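Nitrate transport protein (Parabacteroides distasonis, PDB 3HN0) is probably the periplasmic substrate-binding component of an ABC transporter, perhaps for nitrate or a related small solute. Local coordinates at residues A[75-80]-A[183-188]. Sequence-based numbering, arbitrary orientation.
Sequences IKLAGC and QTAVVY
The carbonyl oxygen of Val-186 accepts the shortest bond between the two strands, 2.8 Å from Ala-78 N. The NH of Val-186 reaches Gly-79 O instead, with an N-H...O angle of 170°, so Val-186 faces two successive residues, Ala-78 through its O and Gly-79 through its N. This is a classic beta bulge in an antiparallel pair, and it shifts the register by one. Ahead of it the pairing is regular: Lys-76 and Tyr-188 exchange both backbone bonds, and Leu-77 stands opposite Val-187 as a non-hydrogen-bonded pair. The two strands lie inside a mixed sheet, between strands 57-61 and 242-246. The chain leaves along strand 76-82, builds the three-stranded sheet 87-90, 146-149 and 165-169, and returns along 184-188, consistent with the two-lobed fold of periplasmic binding proteins. On one face, Leu-77 CD1 presses on Ala-185 CB at 3.5 Å and Ile-75 CD1 meets Val-187 CB at 4.1 Å; helix 62-70 packs on this side, touching all four residues. On the other, Tyr-188 has CG between its backbone N and carbonyl carbon (chi1 66°), a setting that lets the ring lean over strand 76-80. There CD1 lies 3.8 Å from Ala-78 CB, Ala-78 N sits at the ring edge, and the phenol oxygen OH passes 3.8 Å from Lys-76 CB. That hydroxyl hydrogen-bonds Glu-193, while Lys-76 leads away and its NZ hydrogen-bonds Gly-277 O.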
loop_
_atom_site.group_PDB
_atom_site.type_symbol
_atom_site.label_atom_id
_atom_site.label_comp_id
_atom_site.label_asym_id
_atom_site.label_seq_id
_atom_site.Cartn_x
_atom_site.Cartn_y
_atom_site.Cartn_z
ATOM N N ILE A 75 5.945 -9.085 -26.035
ATOM C CA ILE A 75 6.274 -9.288 -24.642
ATOM C C ILE A 75 4.986 -9.322 -23.849
ATOM O O ILE A 75 3.953 -8.828 -24.302
ATOM C CB ILE A 75 7.204 -8.159 -24.077
ATOM C CG1 ILE A 75 6.570 -6.761 -24.269
ATOM C CG2 ILE A 75 8.612 -8.237 -24.710
ATOM C CD1 ILE A 75 7.159 -5.681 -23.427
ATOM N N LYS A 76 5.059 -9.897 -22.663
ATOM C CA LYS A 76 4.002 -9.808 -21.690
ATOM C C LYS A 76 4.619 -9.440 -20.359
ATOM O O LYS A 76 5.839 -9.649 -20.101
ATOM C CB LYS A 76 3.206 -11.117 -21.549
ATOM C CG LYS A 76 2.487 -11.520 -22.831
ATOM C CD LYS A 76 1.458 -12.594 -22.633
ATOM C CE LYS A 76 0.782 -12.983 -23.957
ATOM N NZ LYS A 76 0.152 -11.804 -24.690
ATOM N N LEU A 77 3.771 -8.946 -19.492
ATOM C CA LEU A 77 4.180 -8.585 -18.168
ATOM C C LEU A 77 4.097 -9.772 -17.202
ATOM O O LEU A 77 3.021 -10.307 -16.983
ATOM C CB LEU A 77 3.293 -7.475 -17.628
ATOM C CG LEU A 77 3.571 -7.045 -16.199
ATOM C CD1 LEU A 77 4.925 -6.319 -16.054
ATOM C CD2 LEU A 77 2.445 -6.142 -15.698
ATOM N N ALA A 78 5.217 -10.160 -16.582
ATOM C CA ALA A 78 5.175 -11.155 -15.515
ATOM C C ALA A 78 4.682 -10.552 -14.207
ATOM O O ALA A 78 3.789 -11.106 -13.566
ATOM C CB ALA A 78 6.565 -11.867 -15.316
ATOM N N GLY A 79 5.298 -9.438 -13.792
ATOM C CA GLY A 79 5.002 -8.858 -12.514
ATOM C C GLY A 79 5.976 -7.774 -12.159
ATOM O O GLY A 79 6.726 -7.311 -13.025
ATOM N N CYS A 80 5.976 -7.399 -10.885
ATOM C CA CYS A 80 6.789 -6.275 -10.385
ATOM C C CYS A 80 7.519 -6.687 -9.122
ATOM O O CYS A 80 6.880 -7.190 -8.202
ATOM C CB CYS A 80 5.913 -5.072 -10.165
ATOM S SG CYS A 80 6.822 -3.661 -9.419
ATOM N N GLN A 183 5.640 0.304 -10.564
ATOM C CA GLN A 183 6.401 1.180 -11.495
ATOM C C GLN A 183 7.453 0.450 -12.284
ATOM O O GLN A 183 7.977 1.015 -13.221
ATOM C CB GLN A 183 7.169 2.326 -10.778
ATOM C CG GLN A 183 6.485 2.953 -9.694
ATOM C CD GLN A 183 7.231 4.109 -9.159
ATOM O OE1 GLN A 183 7.989 4.780 -9.890
ATOM N NE2 GLN A 183 7.044 4.363 -7.881
ATOM N N THR A 184 7.774 -0.785 -11.886
ATOM C CA THR A 184 8.818 -1.564 -12.493
ATOM C C THR A 184 8.263 -2.885 -13.020
ATOM O O THR A 184 7.469 -3.547 -12.328
ATOM C CB THR A 184 9.903 -1.859 -11.481
ATOM O OG1 THR A 184 10.406 -0.627 -10.951
ATOM C CG2 THR A 184 11.026 -2.679 -12.120
ATOM N N ALA A 185 8.614 -3.208 -14.256
ATOM C CA ALA A 185 8.103 -4.365 -14.945
ATOM C C ALA A 185 9.184 -5.387 -15.180
ATOM O O ALA A 185 10.305 -5.059 -15.638
ATOM C CB ALA A 185 7.532 -3.993 -16.337
ATOM N N VAL A 186 8.826 -6.628 -14.893
ATOM C CA VAL A 186 9.560 -7.780 -15.426
ATOM C C VAL A 186 8.753 -8.254 -16.609
ATOM O O VAL A 186 7.614 -8.721 -16.437
ATOM C CB VAL A 186 9.723 -8.908 -14.386
ATOM C CG1 VAL A 186 10.462 -10.104 -14.997
ATOM C CG2 VAL A 186 10.431 -8.409 -13.115
ATOM N N VAL A 187 9.347 -8.207 -17.797
ATOM C CA VAL A 187 8.674 -8.648 -19.018
ATOM C C VAL A 187 9.396 -9.846 -19.625
ATOM O O VAL A 187 10.585 -10.050 -19.361
ATOM C CB VAL A 187 8.578 -7.497 -20.053
ATOM C CG1 VAL A 187 7.808 -6.291 -19.392
ATOM C CG2 VAL A 187 9.945 -7.115 -20.657
ATOM N N TYR A 188 8.673 -10.628 -20.431
ATOM C CA TYR A 188 9.215 -11.841 -20.994
ATOM C C TYR A 188 8.697 -12.051 -22.404
ATOM O O TYR A 188 7.616 -11.551 -22.789
ATOM C CB TYR A 188 8.898 -13.041 -20.087
ATOM C CG TYR A 188 7.465 -13.409 -19.959
ATOM C CD1 TYR A 188 6.638 -12.798 -19.025
ATOM C CD2 TYR A 188 6.879 -14.364 -20.814
ATOM C CE1 TYR A 188 5.330 -13.100 -18.927
ATOM C CE2 TYR A 188 5.566 -14.687 -20.684
ATOM C CZ TYR A 188 4.784 -14.091 -19.731
ATOM O OH TYR A 188 3.418 -14.391 -19.628
#